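Local coordinates for protein type-2Aa cytolytic delta-endotoxin (PDB 1CBY) that kills the larvae of dipteran insects by forming pores in the epithelial cell membrane of the midgut, once its dimeric protoxin has been processed to the active monomer, at residues Y53-L58 with H227-P232; A153-H158 with T165-N170; I92-N97 with Q119-L124; S37-N42 with V239-L244. All blocks are in the same frame, centred on the assembly; numbering follows the deposited sequence.

Interaction 1 (Y53-L58 with H227-P232); sequences YINQAL and HSSNAP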
# COMPACT_ATOMS: atom_id res chain seq x y z
N TYR A 53 5.61 7.35 16.88
CA TYR A 53 6.64 6.31 16.76
C TYR A 53 7.07 6.08 15.31
O TYR A 53 7.86 5.18 15.02
CB TYR A 53 6.15 5.00 17.39
CG TYR A 53 5.84 5.12 18.86
CD1 TYR A 53 6.86 5.37 19.78
CD2 TYR A 53 4.54 5.00 19.34
CE1 TYR A 53 6.59 5.50 21.13
CE2 TYR A 53 4.25 5.13 20.69
CZ TYR A 53 5.28 5.38 21.59
OH TYR A 53 5.01 5.51 22.93
N ILE A 54 6.56 6.92 14.41
CA ILE A 54 6.89 6.81 13.00
C ILE A 54 8.38 7.10 12.80
O ILE A 54 9.06 6.39 12.06
CB ILE A 54 6.02 7.77 12.14
CG1 ILE A 54 4.59 7.23 12.06
CG2 ILE A 54 6.63 7.96 10.75
CD1 ILE A 54 3.60 8.15 11.38
N ASN A 55 8.89 8.10 13.52
CA ASN A 55 10.30 8.47 13.43
C ASN A 55 11.18 7.29 13.80
O ASN A 55 12.14 6.98 13.10
CB ASN A 55 10.59 9.65 14.36
CG ASN A 55 11.83 10.45 13.95
OD1 ASN A 55 12.02 11.57 14.42
ND2 ASN A 55 12.65 9.89 13.07
N GLN A 56 10.83 6.61 14.89
CA GLN A 56 11.59 5.45 15.36
C GLN A 56 11.57 4.35 14.31
O GLN A 56 12.59 3.73 14.02
CB GLN A 56 11.00 4.93 16.67
CG GLN A 56 11.70 3.70 17.23
CD GLN A 56 11.12 3.26 18.56
OE1 GLN A 56 10.14 3.83 19.05
NE2 GLN A 56 11.74 2.25 19.16
N ALA A 57 10.39 4.11 13.74
CA ALA A 57 10.23 3.08 12.72
C ALA A 57 11.08 3.39 11.48
O ALA A 57 11.75 2.51 10.93
CB ALA A 57 8.76 2.97 12.33
N LEU A 58 11.05 4.65 11.07
CA LEU A 58 11.80 5.11 9.91
C LEU A 58 13.30 4.95 10.13
O LEU A 58 14.04 4.56 9.22
CB LEU A 58 11.43 6.56 9.61
CG LEU A 58 11.34 6.98 8.14
CD1 LEU A 58 10.68 5.90 7.29
CD2 LEU A 58 10.56 8.28 8.04
N HIS A 227 10.31 4.70 21.66
CA HIS A 227 10.89 6.04 21.74
C HIS A 227 9.99 7.02 21.00
O HIS A 227 9.99 7.08 19.77
CB HIS A 227 12.29 6.03 21.15
CG HIS A 227 13.08 7.26 21.46
ND1 HIS A 227 13.68 7.43 22.69
CD2 HIS A 227 13.25 8.38 20.72
CE1 HIS A 227 14.20 8.64 22.66
NE2 HIS A 227 13.96 9.26 21.49
N SER A 228 9.22 7.80 21.76
CA SER A 228 8.30 8.77 21.19
C SER A 228 9.01 9.98 20.60
O SER A 228 10.02 10.43 21.14
CB SER A 228 7.31 9.22 22.27
OG SER A 228 6.35 10.13 21.76
N SER A 229 8.46 10.52 19.51
CA SER A 229 9.03 11.68 18.84
C SER A 229 7.98 12.48 18.08
O SER A 229 7.27 11.93 17.23
CB SER A 229 10.14 11.27 17.88
OG SER A 229 10.57 12.39 17.11
N ASN A 230 7.91 13.78 18.36
CA ASN A 230 6.96 14.67 17.69
C ASN A 230 7.75 15.73 16.92
O ASN A 230 7.45 16.93 16.98
CB ASN A 230 6.03 15.32 18.71
CG ASN A 230 4.93 16.15 18.06
OD1 ASN A 230 4.55 15.91 16.91
ND2 ASN A 230 4.40 17.11 18.80
N ALA A 231 8.79 15.27 16.22
CA ALA A 231 9.67 16.13 15.43
C ALA A 231 8.97 16.67 14.19
O ALA A 231 7.92 16.16 13.81
CB ALA A 231 10.91 15.35 15.02
N PRO A 232 9.51 17.74 13.59
CA PRO A 232 8.91 18.32 12.38
C PRO A 232 8.92 17.26 11.28
O PRO A 232 9.97 16.70 10.95
CB PRO A 232 9.86 19.47 12.07
CG PRO A 232 10.31 19.91 13.41
CD PRO A 232 10.61 18.59 14.07
O HOH W 1 7.31 10.16 15.06
O HOH W 2 9.54 7.96 17.13
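Gln56 and Asn55 in the first turn of helix 54-63 meet the loop 227-232, which leads from strand 210-225 to helix 233-237 and carries the C-terminal processing stop, Ser228. Tyr53 is the N-cap residue of the helix, so the first amides of the helix lack the carbonyl acceptor one turn earlier, and two of them turn to the loop through water. One water accepts from Asn55 N (3.0 Å) and donates to Ser229 O; a second accepts from Gln56 N and donates to His227 O (2.8 Å).

Side chains add two direct bonds. With CG opposite the backbone N (chi1 179°) and the chain extended beyond it, Gln56 carries OE1 to His227 N at 2.8 Å, where the donor stands 44° out of the amide plane. Its NE2 is held by Gln224 OE1 and Ala225 O, so loop and strand end together fix how the amide is turned. Ser229 OG donates to Asn55 OD1 at 3.2 Å, tilted 18° from the amide plane, while Ala231 CB packs against the same oxygen. Asn230 faces the second subunit of the protoxin dimer and bonds through OD1 to Val234 N of that chain. The Tyr53 ring lies beside the loop backbone, with His227 O at its edge, 3.6 Å from CD1.

Interaction 2 (A153-H158 with T165-N170); sequences AWIFWH and TSYYYN
Phe156 and Tyr168 pair through both backbone bonds, Phe156 N to Tyr168 O at 3.0 Å and Tyr168 N to Phe156 O at 2.7 Å. Their rings, pointing the same way, meet rim to rim with planes only 20° apart. His158 joins them from across: chi1 of 65° sets its ring between its own N and carbonyl carbon, and NE2 comes over a face of the Tyr168 ring, 3.4 Å from CZ. On the imidazole itself, Ser166 CB sits over one face, 3.4 Å from CE1, in a CH-pi contact.

Strands 155-158 and 165-175 form an antiparallel beta hairpin of the toxin's mixed sheet, in which 165-175 continues to strand 183-195, and the alternation of the strands sends Ile155, Trp157, Tyr167 and Tyr169 to the other face. There the indole of Trp157 lies alongside Tyr167, its CZ3 3.6 Å from CD2 and the planes inclined at 61°, while Thr165 CG2 reaches the indole edge. Just before the strand, Trp154 brings CD1 over a face of the Tyr169 ring, 3.4 Å from CZ.

Polar ends on this side are anchored farther out. Gln149 OE1 bonds to both Trp154 NE1 and Tyr169 OH, and Thr142 O takes Tyr167 OH. Lys199 makes a cation-pi contact with Trp157, and His30 of the second subunit meets the ring of Trp154.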
# COMPACT_ATOMS: atom_id res chain seq x y z
N ALA A 153 12.43 -0.39 -6.86
CA ALA A 153 13.67 -0.74 -6.16
C ALA A 153 13.68 -2.00 -5.30
O ALA A 153 14.75 -2.59 -5.09
CB ALA A 153 14.14 0.44 -5.33
N TRP A 154 12.53 -2.41 -4.78
CA TRP A 154 12.46 -3.60 -3.92
C TRP A 154 12.56 -4.93 -4.65
O TRP A 154 12.63 -5.98 -4.00
CB TRP A 154 11.22 -3.56 -3.02
CG TRP A 154 9.92 -3.52 -3.74
CD1 TRP A 154 9.24 -4.58 -4.25
CD2 TRP A 154 9.13 -2.36 -4.02
NE1 TRP A 154 8.07 -4.16 -4.83
CE2 TRP A 154 7.97 -2.80 -4.70
CE3 TRP A 154 9.28 -1.00 -3.76
CZ2 TRP A 154 6.98 -1.92 -5.13
CZ3 TRP A 154 8.29 -0.12 -4.17
CH2 TRP A 154 7.15 -0.59 -4.86
N ILE A 155 12.56 -4.90 -5.98
CA ILE A 155 12.67 -6.14 -6.74
C ILE A 155 13.82 -6.11 -7.75
O ILE A 155 13.92 -5.20 -8.56
CB ILE A 155 11.34 -6.51 -7.45
CG1 ILE A 155 11.52 -7.81 -8.25
CG2 ILE A 155 10.84 -5.37 -8.31
CD1 ILE A 155 10.23 -8.38 -8.77
N PHE A 156 14.70 -7.10 -7.65
CA PHE A 156 15.86 -7.22 -8.53
C PHE A 156 15.85 -8.56 -9.25
O PHE A 156 16.04 -9.60 -8.62
CB PHE A 156 17.15 -7.08 -7.72
CG PHE A 156 18.40 -7.22 -8.54
CD1 PHE A 156 18.76 -6.24 -9.46
CD2 PHE A 156 19.23 -8.32 -8.38
CE1 PHE A 156 19.92 -6.36 -10.21
CE2 PHE A 156 20.40 -8.45 -9.12
CZ PHE A 156 20.75 -7.46 -10.04
N TRP A 157 15.65 -8.53 -10.56
CA TRP A 157 15.63 -9.75 -11.36
C TRP A 157 17.05 -10.20 -11.68
O TRP A 157 18.01 -9.45 -11.50
CB TRP A 157 14.88 -9.52 -12.68
CG TRP A 157 13.52 -8.91 -12.52
CD1 TRP A 157 13.22 -7.58 -12.46
CD2 TRP A 157 12.26 -9.61 -12.49
NE1 TRP A 157 11.86 -7.40 -12.40
CE2 TRP A 157 11.25 -8.63 -12.42
CE3 TRP A 157 11.89 -10.96 -12.52
CZ2 TRP A 157 9.89 -8.95 -12.37
CZ3 TRP A 157 10.54 -11.28 -12.48
CH2 TRP A 157 9.55 -10.28 -12.41
N HIS A 158 17.17 -11.44 -12.14
CA HIS A 158 18.45 -12.02 -12.51
C HIS A 158 18.24 -13.45 -13.01
O HIS A 158 17.12 -13.95 -13.02
CB HIS A 158 19.44 -11.99 -11.35
CG HIS A 158 19.05 -12.83 -10.18
ND1 HIS A 158 19.37 -14.17 -10.12
CD2 HIS A 158 18.48 -12.45 -9.01
CE1 HIS A 158 19.01 -14.57 -8.91
NE2 HIS A 158 18.46 -13.57 -8.21
N THR A 165 13.19 -17.95 -14.11
CA THR A 165 13.09 -16.54 -13.75
C THR A 165 13.42 -16.43 -12.27
O THR A 165 12.80 -17.10 -11.44
CB THR A 165 11.67 -16.00 -14.01
OG1 THR A 165 11.36 -16.09 -15.40
CG2 THR A 165 11.56 -14.55 -13.56
N SER A 166 14.41 -15.62 -11.93
CA SER A 166 14.81 -15.43 -10.55
C SER A 166 14.75 -13.96 -10.19
O SER A 166 14.81 -13.10 -11.07
CB SER A 166 16.23 -15.94 -10.34
OG SER A 166 16.31 -17.33 -10.59
N TYR A 167 14.61 -13.67 -8.90
CA TYR A 167 14.55 -12.29 -8.44
C TYR A 167 14.66 -12.15 -6.93
O TYR A 167 14.49 -13.11 -6.18
CB TYR A 167 13.29 -11.57 -8.95
CG TYR A 167 11.96 -12.21 -8.58
CD1 TYR A 167 11.33 -11.89 -7.38
CD2 TYR A 167 11.32 -13.10 -9.45
CE1 TYR A 167 10.09 -12.44 -7.05
CE2 TYR A 167 10.08 -13.65 -9.13
CZ TYR A 167 9.47 -13.32 -7.93
OH TYR A 167 8.25 -13.86 -7.61
N TYR A 168 15.01 -10.95 -6.49
CA TYR A 168 15.13 -10.65 -5.08
C TYR A 168 13.97 -9.74 -4.75
O TYR A 168 13.59 -8.89 -5.56
CB TYR A 168 16.44 -9.92 -4.80
CG TYR A 168 17.68 -10.75 -5.06
CD1 TYR A 168 17.73 -12.09 -4.71
CD2 TYR A 168 18.81 -10.18 -5.65
CE1 TYR A 168 18.87 -12.85 -4.92
CE2 TYR A 168 19.96 -10.93 -5.87
CZ TYR A 168 19.98 -12.26 -5.50
OH TYR A 168 21.12 -13.01 -5.69
N TYR A 169 13.36 -9.95 -3.58
CA TYR A 169 12.24 -9.12 -3.16
C TYR A 169 12.47 -8.77 -1.70
O TYR A 169 12.55 -9.65 -0.85
CB TYR A 169 10.94 -9.88 -3.34
CG TYR A 169 9.73 -8.99 -3.43
CD1 TYR A 169 9.22 -8.35 -2.31
CD2 TYR A 169 9.07 -8.81 -4.65
CE1 TYR A 169 8.09 -7.54 -2.39
CE2 TYR A 169 7.93 -8.01 -4.73
CZ TYR A 169 7.45 -7.38 -3.60
OH TYR A 169 6.32 -6.61 -3.67
N ASN A 170 12.62 -7.48 -1.43
CA ASN A 170 12.88 -7.01 -0.07
C ASN A 170 11.65 -6.33 0.51
O ASN A 170 11.05 -5.45 -0.11
CB ASN A 170 14.05 -6.03 -0.06
CG ASN A 170 15.28 -6.59 -0.74
OD1 ASN A 170 15.63 -7.76 -0.56
ND2 ASN A 170 15.95 -5.76 -1.53

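Interaction 3 (I92-N97 with Q119-L124); sequences IVKTLN and QEVLGL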
# COMPACT_ATOMS: atom_id res chain seq x y z
N ILE A 92 17.31 -9.09 19.57
CA ILE A 92 16.93 -9.94 18.43
C ILE A 92 16.09 -11.10 18.93
O ILE A 92 16.58 -11.97 19.65
CB ILE A 92 18.18 -10.49 17.71
CG1 ILE A 92 19.04 -9.34 17.19
CG2 ILE A 92 17.76 -11.39 16.56
CD1 ILE A 92 20.29 -9.79 16.50
N VAL A 93 14.81 -11.09 18.56
CA VAL A 93 13.87 -12.12 18.98
C VAL A 93 14.09 -13.47 18.31
O VAL A 93 14.33 -14.47 19.00
CB VAL A 93 12.41 -11.66 18.73
CG1 VAL A 93 11.45 -12.80 18.99
CG2 VAL A 93 12.08 -10.49 19.63
N LYS A 94 14.04 -13.51 16.99
CA LYS A 94 14.20 -14.76 16.26
C LYS A 94 14.76 -14.44 14.87
O LYS A 94 14.47 -13.38 14.33
CB LYS A 94 12.83 -15.44 16.13
CG LYS A 94 12.84 -16.95 15.96
CD LYS A 94 12.93 -17.37 14.50
CE LYS A 94 12.90 -18.89 14.36
NZ LYS A 94 12.92 -19.35 12.95
N THR A 95 15.58 -15.34 14.33
CA THR A 95 16.16 -15.13 13.01
C THR A 95 15.81 -16.34 12.15
O THR A 95 15.38 -17.37 12.67
CB THR A 95 17.71 -14.97 13.05
OG1 THR A 95 18.31 -16.13 13.64
CG2 THR A 95 18.11 -13.74 13.85
N LEU A 96 16.01 -16.22 10.84
CA LEU A 96 15.74 -17.30 9.91
C LEU A 96 16.54 -17.03 8.64
O LEU A 96 16.71 -15.88 8.25
CB LEU A 96 14.25 -17.38 9.57
CG LEU A 96 13.86 -18.56 8.68
CD1 LEU A 96 13.69 -19.80 9.55
CD2 LEU A 96 12.58 -18.27 7.92
N ASN A 97 17.01 -18.10 8.01
CA ASN A 97 17.79 -17.98 6.78
C ASN A 97 17.88 -19.36 6.13
O ASN A 97 18.78 -20.13 6.45
CB ASN A 97 19.19 -17.46 7.12
CG ASN A 97 20.12 -17.39 5.91
OD1 ASN A 97 21.34 -17.45 6.05
ND2 ASN A 97 19.54 -17.26 4.72
N GLN A 119 4.57 -15.49 11.02
CA GLN A 119 3.95 -15.48 12.34
C GLN A 119 4.91 -16.08 13.37
O GLN A 119 5.12 -15.51 14.44
CB GLN A 119 2.64 -16.28 12.30
CG GLN A 119 1.87 -16.30 13.62
CD GLN A 119 0.82 -17.38 13.67
OE1 GLN A 119 1.11 -18.56 13.43
NE2 GLN A 119 -0.42 -17.00 13.98
N GLU A 120 5.50 -17.21 13.01
CA GLU A 120 6.44 -17.90 13.87
C GLU A 120 7.67 -17.04 14.15
O GLU A 120 7.98 -16.75 15.30
CB GLU A 120 6.86 -19.23 13.22
CG GLU A 120 7.76 -20.12 14.08
CD GLU A 120 7.07 -20.64 15.33
OE1 GLU A 120 6.21 -21.53 15.22
OE2 GLU A 120 7.40 -20.15 16.43
N VAL A 121 8.34 -16.59 13.08
CA VAL A 121 9.54 -15.77 13.20
C VAL A 121 9.32 -14.45 13.94
O VAL A 121 10.22 -13.98 14.64
CB VAL A 121 10.16 -15.49 11.80
CG1 VAL A 121 11.31 -14.49 11.90
CG2 VAL A 121 10.65 -16.80 11.19
N LEU A 122 8.13 -13.89 13.81
CA LEU A 122 7.79 -12.63 14.46
C LEU A 122 7.83 -12.78 15.99
O LEU A 122 8.19 -11.84 16.71
CB LEU A 122 6.42 -12.14 13.98
CG LEU A 122 5.90 -10.76 14.42
CD1 LEU A 122 6.92 -9.69 14.12
CD2 LEU A 122 4.60 -10.46 13.72
N GLY A 123 7.48 -13.96 16.48
CA GLY A 123 7.49 -14.21 17.91
C GLY A 123 6.34 -13.55 18.65
O GLY A 123 5.46 -14.23 19.17
N LEU A 124 6.35 -12.22 18.69
CA LEU A 124 5.29 -11.48 19.36
C LEU A 124 3.96 -11.78 18.68
O LEU A 124 3.89 -11.81 17.45
CB LEU A 124 5.57 -9.97 19.29
CG LEU A 124 6.90 -9.41 19.80
CD1 LEU A 124 7.30 -10.07 21.11
CD2 LEU A 124 7.99 -9.60 18.76
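Val121, in the last turn of helix 107-122, rests on Lys94 and Leu96 of strand 90-102, in a helix-on-sheet packing that is part of the alpha/beta architecture of the Cyt toxins. The touching stretches run nearly antiparallel, their end-to-end directions 160° apart, and the contact is made largely by apolar side-chain atoms, the lysine chain and helix-end carbonyls.

Val121 is the centre of it. Its CG2 branch, opposite the carbonyl carbon and beside the backbone N, enters the angle between the two strand side chains: Leu96 CB lies 4.0 Å from it, with Leu96 CD2 scarcely farther. Both Leu96 and Lys94 cross the valine at about a right angle. Several atoms of the lysine chain touch it. The lysine CB meets Val121 O at 3.3 Å, then a bend at chi2 (-88°) turns the chain across the valine, so that CD passes Val121 CA and NZ ends 3.8 Å from CG2. The ammonium has a weak bond back to Thr95 O, and Glu120 OE2 is 6.6 Å from Lys94 NZ, where a weak attraction is possible at most. Thr221 of the neighbouring strand 210-225 donates through OG1 to Val121 O, which ties the helix end to the sheet by a polar bond as well.

Val93 takes the remaining side of the contact, where the helix terminates. Gly123 leaves the helical conformation there with a positive phi (74°), and Leu124 follows it. Val93 CG1 lies near Leu122 O and Gly123 CA, and Val93 CG2 is 4.3 Å from Leu124 CD2.

Interaction 4 (S37-N42 with V239-L244); sequences SSDLDN and VNNYNL
Asp39 lays its carboxylate against the side-chain amide of Asn241, the two flat groups stacked with planes 15° apart. This joins the loop between strands 28-36 and 44-48, which holds the N-terminal processing stop Ser38, to the chain that follows helix 233-237. From the stack, OD2 of Asp39 accepts the backbone N of Asn241 at 3.1 Å along an almost straight N-H line (177°), although the donor stands above the carboxylate plane. Asp39 OD2 also lies at the edge of the Tyr242 ring, 3.3 Å from Tyr242 CE1, where the aryl hydrogens face it. Asn240 CB lies 3.2 Å from Asp39 OD2, the Asn240 amide plane turned 57° from the carboxylate.

The other oxygen, OD1, takes Leu40 N of its own loop through the anti lone pair and, by way of a water, reaches Tyr242 OH across the contact. A second water donates to Ser37 OG and Val239 O, while Ser37 OG donates to Asp39 O. Nearby, Asp41 forms a salt bridge with Lys29 of the second subunit. Two backbone amides and a water thus donate to the Asp39 carboxylate, which would probably stabilise its negative charge at this surface.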
# COMPACT_ATOMS: atom_id res chain seq x y z
N SER A 37 12.83 9.99 -1.36
CA SER A 37 13.77 9.71 -0.28
C SER A 37 15.07 10.50 -0.34
O SER A 37 15.52 10.89 -1.42
CB SER A 37 14.08 8.21 -0.25
OG SER A 37 14.88 7.85 0.86
N SER A 38 15.67 10.72 0.83
CA SER A 38 16.93 11.44 0.94
C SER A 38 18.11 10.50 0.69
O SER A 38 19.23 10.94 0.45
CB SER A 38 17.07 12.07 2.33
OG SER A 38 16.22 13.20 2.47
N ASP A 39 17.85 9.19 0.74
CA ASP A 39 18.88 8.20 0.53
C ASP A 39 18.27 7.00 -0.20
O ASP A 39 17.07 6.98 -0.47
CB ASP A 39 19.47 7.77 1.88
CG ASP A 39 20.98 7.56 1.83
OD1 ASP A 39 21.47 6.99 0.84
OD2 ASP A 39 21.67 7.97 2.79
N LEU A 40 19.09 6.01 -0.52
CA LEU A 40 18.62 4.84 -1.25
C LEU A 40 17.65 4.01 -0.43
O LEU A 40 17.82 3.85 0.78
CB LEU A 40 19.82 4.00 -1.70
CG LEU A 40 20.85 4.73 -2.57
CD1 LEU A 40 21.98 3.79 -2.98
CD2 LEU A 40 20.19 5.30 -3.81
N ASP A 41 16.60 3.51 -1.08
CA ASP A 41 15.59 2.69 -0.42
C ASP A 41 15.20 1.50 -1.30
O ASP A 41 14.51 1.66 -2.30
CB ASP A 41 14.34 3.54 -0.12
CG ASP A 41 13.38 2.88 0.86
OD1 ASP A 41 13.35 1.63 0.95
OD2 ASP A 41 12.64 3.61 1.54
N ASN A 42 15.61 0.31 -0.90
CA ASN A 42 15.29 -0.90 -1.66
C ASN A 42 14.38 -1.84 -0.86
O ASN A 42 14.46 -3.06 -1.00
CB ASN A 42 16.59 -1.62 -2.06
CG ASN A 42 17.47 -0.76 -2.94
OD1 ASN A 42 18.49 -0.24 -2.51
ND2 ASN A 42 17.07 -0.60 -4.20
N VAL A 239 16.24 12.36 7.28
CA VAL A 239 17.19 11.41 7.85
C VAL A 239 17.70 10.47 6.75
O VAL A 239 16.92 9.99 5.93
CB VAL A 239 16.54 10.59 9.00
CG1 VAL A 239 17.53 9.58 9.56
CG2 VAL A 239 16.06 11.53 10.11
N ASN A 240 19.00 10.23 6.74
CA ASN A 240 19.60 9.35 5.73
C ASN A 240 19.90 7.99 6.33
O ASN A 240 19.53 7.71 7.46
CB ASN A 240 20.86 9.98 5.13
CG ASN A 240 21.92 10.33 6.17
OD1 ASN A 240 22.87 11.03 5.86
ND2 ASN A 240 21.76 9.85 7.40
N ASN A 241 20.62 7.15 5.58
CA ASN A 241 20.95 5.82 6.07
C ASN A 241 22.30 5.78 6.77
O ASN A 241 23.00 4.77 6.73
CB ASN A 241 20.97 4.82 4.91
CG ASN A 241 19.75 4.92 4.01
OD1 ASN A 241 19.82 4.61 2.83
ND2 ASN A 241 18.63 5.34 4.58
N TYR A 242 22.67 6.87 7.45
CA TYR A 242 23.97 6.92 8.11
C TYR A 242 23.90 7.40 9.55
O TYR A 242 23.05 8.22 9.89
CB TYR A 242 24.94 7.78 7.29
CG TYR A 242 25.24 7.20 5.92
CD1 TYR A 242 24.39 7.43 4.84
CD2 TYR A 242 26.35 6.39 5.72
CE1 TYR A 242 24.62 6.84 3.61
CE2 TYR A 242 26.60 5.80 4.48
CZ TYR A 242 25.73 6.02 3.44
OH TYR A 242 25.96 5.42 2.22
N ASN A 243 24.81 6.90 10.38
CA ASN A 243 24.88 7.24 11.79
C ASN A 243 23.58 6.85 12.48
O ASN A 243 22.82 7.70 12.95
CB ASN A 243 25.16 8.74 11.98
CG ASN A 243 26.38 9.19 11.23
OD1 ASN A 243 27.47 8.65 11.42
ND2 ASN A 243 26.22 10.19 10.37
N LEU A 244 23.30 5.54 12.49
CA LEU A 244 22.08 5.03 13.11
C LEU A 244 22.28 3.90 14.12
O LEU A 244 21.40 3.66 14.95
CB LEU A 244 21.08 4.61 12.02
CG LEU A 244 20.54 5.71 11.10
CD1 LEU A 244 19.53 5.13 10.14
CD2 LEU A 244 19.91 6.82 11.91
O HOH W 3 16.29 8.86 3.55
O HOH W 4 23.64 5.47 0.70

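Along the chain, interaction 4 spans the widest interval, and interaction 1 falls within it; interactions 3 and 2 follow one another inside both. Interactions 1 and 4 lie on the same side of the molecule, centres about 15 Å apart, and both involve the segments flanking helix 233-237 and the second subunit. Each holds one of the two processing stops, and both involve chain beyond the C-terminal stop, so processing would probably remove part of each. Interactions 2 and 3 reach the same mixed sheet, about 23 Å apart between centres. Interaction 2 lies about 30 Å from interaction 1, centre to centre, across the chain's centre, but touches interaction 4: Asn42 O and ND2 probably bond to Asn170 ND2 and Ala153 O.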